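PDB 5K34: ankyrin-repeat protein B from Legionella pneumophila, which acts as an F-box effector that hijacks the host ubiquitin-proteasome system, its ankyrin domain, the piece in this chain, probably binding partner proteins. Local coordinates for residues G12-A17 and K27-K32; E54-Q59 and D97-Q102; L64-T69 and Q111-A116. One frame throughout, in Å; residues are numbered along the deposited sequence. Where two conformers were deposited one is given.

Contact 1 (G12-A17 and K27-K32); sequences GNLMVA and KKILKK
I29 and L30 of the second helix meet L14 of the first in two different ways, one against the backbone and one methyl to methyl. I29 touches backbone as well as side chain. Its CG1 stands beside the backbone N (chi1 -66°) and the chain runs on extended through chi2 at 166°, which pushes CD1 end-on into the wall of helix 5-19. There I29 CD1 lies 3.6 Å from L14 N and 3.7 Å from L14 CA, and it also brushes N13, 4.0 Å from N13 CB. The second branch, I29 CG2, comes alongside L14 CB at 4.1 Å, so the beta-branched residue holds L14 at its root with two methyls. Farther out along the same side chain, L14, its CG anti to its own N (chi1 173°), presents both its methyls to a single methyl of L30. L30 CD2 sits 3.8 Å from L14 CD2 and 3.9 Å from L14 CD1, and the two leucine side chains cross at about a right angle. No hydrogen bond crosses here; branched aliphatic residues suit the place because they put methyls both at the backbone and at the tip, and close packing makes the contact. N13, at the exposed margin, lends its CB. The two helices run antiparallel, joined by a short turn, as expected of the helix-turn-helix unit of an ankyrin repeat. P48 of helix 48-54 and I34 also touch L14, and P36 touches L30, so the helix pair meets helix 48-54 and the loop that precedes it.

Contact 2 (E54-Q59 and D97-Q102); sequences EGKAYQ and DKEKKQ. With SO4 (sulfate ion), chain C.
K56 and E99 make the polar side of this contact. K56 leaves the helical path with positive phi after helix 48-54, in a Schellman motif, and its side chain, bent at chi3 (-59°), carries the ammonium up to the carboxylate. The salt bridge spans 3.0 Å from K56 NZ to E99 OE2, with the nitrogen 36° out of the carboxylate plane. A water accepts from K56 NZ at 2.9 Å and donates to E99 OE1 at 3.0 Å, while K96 N also hydrogen-bonds E99 OE1. A57 follows as the N-cap of helix 58-67. Y58 starts toward helix 97-112, where Q102 CG lies close to Y58 CB and oblique to the ring; this close approach is uncertain, as it belongs to one of two conformers. An aromatic residue suits this buried place, where F95, L86 and L106 also touch it, and Y58 OH hydrogen-bonds Q89 OE1. Q59 starts away from helix 97-112, and Q59 NE2 hydrogen-bonds O4 of a sulfate, probably from the crystallisation liquor, at 2.9 Å; N21 is a second donor. This chemistry implies a solvent-facing, water-bridged salt bridge, probably favouring both ionised forms, beside a contact of the Y58 side chain with the aliphatic part of Q102.

Contact 3 (L64-T69 and Q111-A116); sequences LWRKYT and QEEKIA
R66 and E113 are the closest residues along the two backbones, yet their CA atoms are 10.6 Å apart, so long side chains must bridge the gap. Residues 64-67 form the last turn of helix 58-67, whereas E113 is the first residue to leave helical geometry after helix 97-112; beyond it the chain runs extended. The E113 side chain starts toward helix 58-67 and, extended beyond CG, reaches across to donors on two consecutive residues. W65, with CG anti to its N (chi1 174°), brings W65 NE1 to E113 OE1 at 2.9 Å, the oxygen lying near the ring plane. Tryptophan suits this spot as a large flat side chain with one N-H at its edge, giving a bond in its plane while the rest packs, as on P72. R66, bent at chi2 and chi3, meets the same carboxylate end-on: R66 NH1 lies 3.1 Å from E113 OE1 and R66 NH2 3.1 Å from E113 OE2. The guanidinium and carboxylate planes are 42° apart. W65 NE1 and R66 NH1 reach OE1 from opposite faces of the carboxylate plane, each bond close to straight (N-H...O 161°). Glutamate suits with its two acceptor oxygens, arginine with its two outer nitrogens. E113 is thereby probably kept ionised. This is a bidentate arginine-carboxylate bridge reinforced by a tryptophan, joining the C-terminal ends of two helices in the stack of an ankyrin domain.

Contacts 1 and 2 are partly buried and contact 3 lies on the surface; none is fully core. Contact 1 closes the first helix pair of the chain. Contacts 2 and 3 both hold helix 58-67 to helix 97-112, the former around the N-terminal ends of the two helices and the latter where they finish, with centres about 18 Å apart. Contact 1 has no polar bond, contact 2 mixes a buried ring with a solvent-facing salt bridge, and contact 3 works through charge and hydrogen bonds. Contact 1 reaches contact 3 by packing: L30 CD1 lies 3.5 Å from Y68 OH.

Contact 1 (G12-A17 and K27-K32)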
loop_
_atom_site.group_PDB
_atom_site.type_symbol
_atom_site.label_atom_id
_atom_site.label_comp_id
_atom_site.label_asym_id
_atom_site.label_seq_id
_atom_site.Cartn_x
_atom_site.Cartn_y
_atom_site.Cartn_z
ATOM N N GLY A 12 -5.314 6.980 -10.316
ATOM C CA GLY A 12 -6.547 6.303 -9.897
ATOM C C GLY A 12 -6.582 4.851 -10.310
ATOM O O GLY A 12 -6.989 3.986 -9.523
ATOM N N ASN A 13 -6.118 4.562 -11.529
ATOM C CA ASN A 13 -6.069 3.174 -11.993
ATOM C C ASN A 13 -5.045 2.360 -11.194
ATOM O O ASN A 13 -5.246 1.157 -10.957
ATOM C CB ASN A 13 -5.708 3.143 -13.487
ATOM C CG ASN A 13 -6.845 3.572 -14.353
ATOM O OD1 ASN A 13 -8.000 3.638 -13.931
ATOM N ND2 ASN A 13 -6.539 3.856 -15.615
ATOM N N LEU A 14 -3.949 3.004 -10.777
ATOM C CA LEU A 14 -2.917 2.371 -9.926
ATOM C C LEU A 14 -3.492 1.980 -8.581
ATOM O O LEU A 14 -3.226 0.892 -8.062
ATOM C CB LEU A 14 -1.776 3.343 -9.752
ATOM C CG LEU A 14 -0.658 2.992 -8.795
ATOM C CD1 LEU A 14 0.050 1.715 -9.227
ATOM C CD2 LEU A 14 0.308 4.166 -8.700
ATOM N N MET A 15 -4.252 2.851 -7.916
ATOM C CA MET A 15 -4.926 2.543 -6.657
ATOM C C MET A 15 -5.836 1.328 -6.829
ATOM O O MET A 15 -5.832 0.415 -5.974
ATOM C CB MET A 15 -5.722 3.745 -6.180
ATOM C CG MET A 15 -4.827 4.910 -5.745
ATOM S SD MET A 15 -3.827 4.610 -4.291
ATOM C CE MET A 15 -5.102 4.734 -3.011
ATOM N N VAL A 16 -6.662 1.270 -7.893
ATOM C CA VAL A 16 -7.519 0.108 -8.113
ATOM C C VAL A 16 -6.719 -1.179 -8.377
ATOM O O VAL A 16 -7.048 -2.251 -7.838
ATOM C CB VAL A 16 -8.517 0.392 -9.244
ATOM C CG1 VAL A 16 -9.272 -0.879 -9.640
ATOM C CG2 VAL A 16 -9.500 1.460 -8.793
ATOM N N ALA A 17 -5.684 -1.071 -9.205
ATOM C CA ALA A 17 -4.880 -2.248 -9.518
ATOM C C ALA A 17 -4.241 -2.768 -8.244
ATOM O O ALA A 17 -4.222 -3.980 -8.002
ATOM C CB ALA A 17 -3.817 -1.897 -10.544
ATOM N N LYS A 27 2.647 -2.803 -12.139
ATOM C CA LYS A 27 3.989 -2.670 -12.746
ATOM C C LYS A 27 3.920 -1.905 -14.069
ATOM O O LYS A 27 4.781 -1.064 -14.350
ATOM C CB LYS A 27 4.598 -4.058 -12.948
ATOM C CG LYS A 27 5.070 -4.698 -11.664
ATOM C CD LYS A 27 5.501 -6.157 -11.941
ATOM C CE LYS A 27 6.117 -6.877 -10.745
ATOM N NZ LYS A 27 6.435 -8.321 -10.984
ATOM N N LYS A 28 2.899 -2.210 -14.852
ATOM C CA LYS A 28 2.734 -1.481 -16.145
ATOM C C LYS A 28 2.533 -0.005 -15.962
ATOM O O LYS A 28 3.104 0.840 -16.727
ATOM C CB LYS A 28 1.539 -2.033 -16.911
ATOM C CG LYS A 28 1.785 -3.356 -17.575
ATOM C CD LYS A 28 0.568 -3.724 -18.408
ATOM C CE LYS A 28 -0.059 -2.459 -18.966
ATOM N NZ LYS A 28 0.379 -2.065 -20.359
ATOM N N ILE A 29 1.747 0.393 -14.964
ATOM C CA ILE A 29 1.524 1.810 -14.703
ATOM C C ILE A 29 2.788 2.466 -14.163
ATOM O O ILE A 29 3.143 3.599 -14.570
ATOM C CB ILE A 29 0.329 2.007 -13.743
ATOM C CG1 ILE A 29 -0.960 1.561 -14.415
ATOM C CG2 ILE A 29 0.276 3.466 -13.259
ATOM C CD1 ILE A 29 -2.125 1.400 -13.446
ATOM N N LEU A 30 3.508 1.805 -13.256
ATOM C CA LEU A 30 4.723 2.433 -12.683
ATOM C C LEU A 30 5.819 2.593 -13.753
ATOM O O LEU A 30 6.632 3.522 -13.612
ATOM C CB LEU A 30 5.211 1.656 -11.461
ATOM C CG LEU A 30 4.189 1.620 -10.302
ATOM C CD1 LEU A 30 4.790 0.920 -9.138
ATOM C CD2 LEU A 30 3.700 3.013 -9.909
ATOM N N LYS A 31 5.800 1.773 -14.799
ATOM C CA LYS A 31 6.779 1.948 -15.894
ATOM C C LYS A 31 6.552 3.267 -16.607
ATOM O O LYS A 31 7.476 3.726 -17.308
ATOM C CB LYS A 31 6.593 0.847 -16.899
ATOM C CG LYS A 31 7.408 -0.386 -16.659
ATOM C CD LYS A 31 7.742 -0.831 -18.082
ATOM C CE LYS A 31 8.019 -2.317 -18.235
ATOM N NZ LYS A 31 8.131 -2.589 -19.716
ATOM N N LYS A 32 5.364 3.863 -16.517
ATOM C CA LYS A 32 5.051 5.152 -17.188
ATOM C C LYS A 32 5.582 6.327 -16.380
ATOM O O LYS A 32 5.353 7.484 -16.748
ATOM C CB LYS A 32 3.546 5.283 -17.437
ATOM C CG LYS A 32 2.971 4.193 -18.319
ATOM C CD LYS A 32 1.501 4.384 -18.649
ATOM C CE LYS A 32 0.999 3.237 -19.504
ATOM N NZ LYS A 32 1.970 2.957 -20.614
#

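Contact 2 (E54-Q59 and D97-Q102)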
loop_
_atom_site.group_PDB
_atom_site.type_symbol
_atom_site.label_atom_id
_atom_site.label_comp_id
_atom_site.label_asym_id
_atom_site.label_seq_id
_atom_site.Cartn_x
_atom_site.Cartn_y
_atom_site.Cartn_z
ATOM N N GLU A 54 -5.574 -2.418 2.178
ATOM C CA GLU A 54 -7.015 -2.490 2.464
ATOM C C GLU A 54 -7.712 -3.486 1.577
ATOM O O GLU A 54 -8.766 -4.025 1.974
ATOM C CB GLU A 54 -7.693 -1.121 2.346
ATOM C CG GLU A 54 -7.854 -0.609 0.940
ATOM C CD GLU A 54 -8.364 0.827 0.891
ATOM O OE1 GLU A 54 -8.754 1.389 1.945
ATOM O OE2 GLU A 54 -8.301 1.423 -0.208
ATOM N N GLY A 55 -7.184 -3.820 0.397
ATOM C CA GLY A 55 -7.747 -4.850 -0.471
ATOM C C GLY A 55 -7.292 -6.245 -0.108
ATOM O O GLY A 55 -7.665 -7.182 -0.827
ATOM N N LYS A 56 -6.495 -6.403 0.948
ATOM C CA LYS A 56 -5.910 -7.700 1.314
ATOM C C LYS A 56 -5.032 -8.237 0.214
ATOM O O LYS A 56 -4.807 -9.453 0.062
ATOM C CB LYS A 56 -6.991 -8.724 1.709
ATOM C CG LYS A 56 -7.926 -8.228 2.807
ATOM C CD LYS A 56 -8.826 -9.303 3.367
ATOM C CE LYS A 56 -9.697 -9.937 2.304
ATOM N NZ LYS A 56 -10.649 -10.884 2.988
ATOM N N ALA A 57 -4.443 -7.318 -0.557
ATOM C CA ALA A 57 -3.572 -7.656 -1.692
ATOM C C ALA A 57 -2.143 -7.733 -1.165
ATOM O O ALA A 57 -1.281 -6.926 -1.502
ATOM C CB ALA A 57 -3.733 -6.580 -2.792
ATOM N N TYR A 58 -1.895 -8.736 -0.308
ATOM C CA TYR A 58 -0.667 -8.699 0.478
ATOM C C TYR A 58 0.600 -8.947 -0.339
ATOM O O TYR A 58 1.641 -8.401 -0.011
ATOM C CB TYR A 58 -0.769 -9.606 1.728
ATOM C CG TYR A 58 -1.878 -9.166 2.640
ATOM C CD1 TYR A 58 -1.871 -7.901 3.239
ATOM C CD2 TYR A 58 -2.924 -9.996 2.937
ATOM C CE1 TYR A 58 -2.897 -7.474 4.068
ATOM C CE2 TYR A 58 -3.955 -9.599 3.799
ATOM C CZ TYR A 58 -3.935 -8.347 4.331
ATOM O OH TYR A 58 -5.003 -7.978 5.126
ATOM N N GLN A 59 0.479 -9.716 -1.420
ATOM C CA GLN A 59 1.666 -9.888 -2.295
ATOM C C GLN A 59 2.034 -8.570 -3.023
ATOM O O GLN A 59 3.235 -8.269 -3.064
ATOM C CB GLN A 59 1.480 -11.018 -3.298
ATOM C CG GLN A 59 1.094 -12.368 -2.675
ATOM C CD GLN A 59 -0.386 -12.648 -2.741
ATOM O OE1 GLN A 59 -1.210 -11.773 -2.375
ATOM N NE2 GLN A 59 -0.776 -13.815 -3.225
ATOM N N ASP A 97 -6.782 -16.571 10.273
ATOM C CA ASP A 97 -5.404 -16.884 10.649
ATOM C C ASP A 97 -4.390 -16.617 9.507
ATOM O O ASP A 97 -3.363 -16.028 9.780
ATOM C CB ASP A 97 -5.229 -18.350 11.069
ATOM C CG ASP A 97 -5.964 -18.733 12.373
ATOM O OD1 ASP A 97 -6.415 -17.842 13.110
ATOM O OD2 ASP A 97 -5.983 -19.958 12.660
ATOM N N LYS A 98 -4.714 -17.056 8.294
ATOM C CA LYS A 98 -3.761 -16.979 7.182
ATOM C C LYS A 98 -3.502 -15.522 6.819
ATOM O O LYS A 98 -2.370 -15.121 6.511
ATOM C CB LYS A 98 -4.362 -17.643 5.948
ATOM C CG LYS A 98 -3.322 -18.200 4.980
ATOM C CD LYS A 98 -3.986 -18.645 3.661
ATOM C CE LYS A 98 -4.283 -20.134 3.658
ATOM N NZ LYS A 98 -3.091 -20.988 3.396
ATOM N N GLU A 99 -4.561 -14.727 6.853
ATOM C CA GLU A 99 -4.451 -13.301 6.607
ATOM C C GLU A 99 -3.706 -12.609 7.742
ATOM O O GLU A 99 -2.830 -11.769 7.499
ATOM C CB GLU A 99 -5.818 -12.661 6.444
ATOM C CG GLU A 99 -6.517 -13.060 5.142
ATOM C CD GLU A 99 -8.042 -12.778 5.173
ATOM O OE1 GLU A 99 -8.668 -12.621 6.296
ATOM O OE2 GLU A 99 -8.664 -12.792 4.075
ATOM N N LYS A 100 -4.034 -12.958 8.990
ATOM C CA LYS A 100 -3.396 -12.343 10.104
ATOM C C LYS A 100 -1.883 -12.620 10.153
ATOM O O LYS A 100 -1.106 -11.786 10.570
ATOM C CB LYS A 100 -4.066 -12.781 11.408
ATOM C CG LYS A 100 -5.415 -12.085 11.596
ATOM C CD LYS A 100 -6.243 -12.719 12.697
ATOM C CE LYS A 100 -5.644 -12.587 14.032
ATOM N NZ LYS A 100 -6.786 -12.847 14.952
ATOM N N LYS A 101 -1.469 -13.836 9.726
ATOM C CA LYS A 101 -0.016 -14.139 9.682
ATOM C C LYS A 101 0.698 -13.220 8.671
ATOM O O LYS A 101 1.784 -12.713 8.895
ATOM C CB LYS A 101 0.145 -15.603 9.236
ATOM C CG LYS A 101 -0.160 -16.549 10.388
ATOM C CD LYS A 101 0.871 -16.345 11.485
ATOM C CE LYS A 101 1.009 -17.479 12.513
ATOM N NZ LYS A 101 2.176 -17.132 13.385
ATOM N N GLN A 102 0.048 -13.016 7.559
ATOM C CA GLN A 102 0.613 -12.082 6.537
ATOM C C GLN A 102 0.659 -10.633 7.027
ATOM O O GLN A 102 1.644 -9.886 6.770
ATOM C CB GLN A 102 -0.124 -12.133 5.227
ATOM C CG GLN A 102 0.543 -11.185 4.252
ATOM C CD GLN A 102 2.041 -11.461 4.036
ATOM O OE1 GLN A 102 3.002 -10.664 4.429
ATOM N NE2 GLN A 102 2.254 -12.580 3.366
HETATM S S SO4 C . -4.989 -13.697 -4.450
HETATM O O1 SO4 C . -5.513 -14.745 -5.393
HETATM O O2 SO4 C . -5.344 -12.284 -4.960
HETATM O O3 SO4 C . -5.498 -13.923 -3.065
HETATM O O4 SO4 C . -3.526 -13.844 -4.220
HETATM O O HOH W 1 -11.381 -11.611 5.724
#

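Contact 3 (L64-T69 and Q111-A116)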
loop_
_atom_site.group_PDB
_atom_site.type_symbol
_atom_site.label_atom_id
_atom_site.label_comp_id
_atom_site.label_asym_id
_atom_site.label_seq_id
_atom_site.Cartn_x
_atom_site.Cartn_y
_atom_site.Cartn_z
ATOM N N LEU A 64 5.557 -3.767 -3.278
ATOM C CA LEU A 64 5.728 -2.320 -3.208
ATOM C C LEU A 64 6.709 -1.949 -2.066
ATOM O O LEU A 64 7.585 -1.080 -2.270
ATOM C CB LEU A 64 4.356 -1.632 -2.995
ATOM C CG LEU A 64 3.460 -1.665 -4.254
ATOM C CD1 LEU A 64 2.052 -1.218 -3.886
ATOM C CD2 LEU A 64 3.992 -0.781 -5.372
ATOM N N TRP A 65 6.502 -2.557 -0.910
ATOM C CA TRP A 65 7.352 -2.296 0.254
ATOM C C TRP A 65 8.803 -2.638 -0.044
ATOM O O TRP A 65 9.721 -1.881 0.342
ATOM C CB TRP A 65 6.848 -3.127 1.437
ATOM C CG TRP A 65 7.759 -3.034 2.631
ATOM C CD1 TRP A 65 8.619 -4.030 3.063
ATOM C CD2 TRP A 65 8.035 -1.878 3.423
ATOM N NE1 TRP A 65 9.353 -3.553 4.135
ATOM C CE2 TRP A 65 9.035 -2.244 4.353
ATOM C CE3 TRP A 65 7.506 -0.593 3.478
ATOM C CZ2 TRP A 65 9.535 -1.352 5.318
ATOM C CZ3 TRP A 65 8.005 0.297 4.438
ATOM C CH2 TRP A 65 9.000 -0.100 5.343
ATOM N N ARG A 66 9.050 -3.726 -0.749
ATOM C CA ARG A 66 10.422 -4.178 -1.022
ATOM C C ARG A 66 11.079 -3.342 -2.110
ATOM O O ARG A 66 12.296 -3.058 -1.996
ATOM C CB ARG A 66 10.367 -5.661 -1.424
ATOM C CG ARG A 66 11.726 -6.348 -1.579
ATOM C CD ARG A 66 12.614 -6.298 -0.309
ATOM N NE ARG A 66 12.086 -7.056 0.839
ATOM C CZ ARG A 66 11.962 -6.567 2.082
ATOM N NH1 ARG A 66 12.356 -5.330 2.339
ATOM N NH2 ARG A 66 11.431 -7.314 3.034
ATOM N N LYS A 67 10.339 -2.909 -3.110
ATOM C CA LYS A 67 10.929 -2.320 -4.311
ATOM C C LYS A 67 11.072 -0.816 -4.213
ATOM O O LYS A 67 11.924 -0.229 -4.927
ATOM C CB LYS A 67 10.111 -2.689 -5.532
ATOM C CG LYS A 67 10.327 -4.154 -5.972
ATOM C CD LYS A 67 11.741 -4.418 -6.518
ATOM C CE LYS A 67 11.971 -5.895 -6.742
ATOM N NZ LYS A 67 13.424 -6.139 -6.982
ATOM N N TYR A 68 10.325 -0.146 -3.341
ATOM C CA TYR A 68 10.339 1.306 -3.238
ATOM C C TYR A 68 10.493 1.705 -1.798
ATOM O O TYR A 68 10.239 0.903 -0.885
ATOM C CB TYR A 68 9.013 1.911 -3.767
ATOM C CG TYR A 68 8.772 1.609 -5.220
ATOM C CD1 TYR A 68 9.343 2.403 -6.237
ATOM C CD2 TYR A 68 8.036 0.488 -5.590
ATOM C CE1 TYR A 68 9.139 2.077 -7.599
ATOM C CE2 TYR A 68 7.850 0.136 -6.930
ATOM C CZ TYR A 68 8.428 0.935 -7.911
ATOM O OH TYR A 68 8.237 0.612 -9.239
ATOM N N THR A 69 10.960 2.904 -1.552
ATOM C CA THR A 69 11.156 3.405 -0.179
ATOM C C THR A 69 9.932 4.143 0.314
ATOM O O THR A 69 9.712 5.317 -0.018
ATOM C CB THR A 69 12.409 4.310 -0.065
ATOM O OG1 THR A 69 13.532 3.552 -0.543
ATOM C CG2 THR A 69 12.640 4.708 1.399
ATOM N N GLN A 111 8.122 -2.186 10.828
ATOM C CA GLN A 111 8.604 -1.587 12.069
ATOM C C GLN A 111 10.077 -1.872 12.311
ATOM O O GLN A 111 10.784 -1.058 12.914
ATOM C CB GLN A 111 7.788 -2.088 13.238
ATOM C CG GLN A 111 6.355 -1.595 13.239
ATOM C CD GLN A 111 5.667 -1.854 14.555
ATOM O OE1 GLN A 111 5.733 -2.947 15.080
ATOM N NE2 GLN A 111 5.023 -0.829 15.120
ATOM N N GLU A 112 10.548 -3.039 11.890
ATOM C CA GLU A 112 11.850 -3.570 12.378
ATOM C C GLU A 112 12.950 -3.585 11.357
ATOM O O GLU A 112 14.134 -3.566 11.742
ATOM C CB GLU A 112 11.675 -4.946 13.033
ATOM C CG GLU A 112 10.628 -4.875 14.138
ATOM C CD GLU A 112 10.419 -6.153 14.927
ATOM O OE1 GLU A 112 11.371 -6.952 15.097
ATOM O OE2 GLU A 112 9.305 -6.309 15.474
ATOM N N GLU A 113 12.653 -3.664 10.060
ATOM C CA GLU A 113 13.719 -3.708 9.035
ATOM C C GLU A 113 14.555 -2.428 9.007
ATOM O O GLU A 113 14.145 -1.326 9.373
ATOM C CB GLU A 113 13.127 -3.958 7.644
ATOM C CG GLU A 113 12.731 -5.416 7.460
ATOM C CD GLU A 113 11.902 -5.661 6.188
ATOM O OE1 GLU A 113 11.705 -4.772 5.324
ATOM O OE2 GLU A 113 11.446 -6.839 6.086
ATOM N N LYS A 114 15.783 -2.641 8.499
ATOM C CA LYS A 114 16.761 -1.592 8.340
ATOM C C LYS A 114 16.275 -0.525 7.338
ATOM O O LYS A 114 15.640 -0.859 6.316
ATOM C CB LYS A 114 18.078 -2.270 7.857
ATOM C CG LYS A 114 19.193 -1.354 7.456
ATOM C CD LYS A 114 20.362 -2.148 6.883
ATOM C CE LYS A 114 21.442 -1.165 6.535
ATOM N NZ LYS A 114 22.748 -1.768 6.189
ATOM N N ILE A 115 16.620 0.717 7.624
ATOM C CA ILE A 115 16.441 1.807 6.677
ATOM C C ILE A 115 17.683 1.821 5.768
ATOM O O ILE A 115 18.802 1.906 6.225
ATOM C CB ILE A 115 16.338 3.192 7.408
ATOM C CG1 ILE A 115 16.152 4.316 6.374
ATOM C CG2 ILE A 115 17.525 3.520 8.245
ATOM C CD1 ILE A 115 15.934 5.655 7.029
ATOM N N ALA A 116 17.463 1.672 4.463
ATOM C CA ALA A 116 18.602 1.665 3.487
ATOM C C ALA A 116 19.260 3.038 3.413
ATOM O O ALA A 116 18.657 4.059 3.776
ATOM C CB ALA A 116 18.115 1.242 2.110
#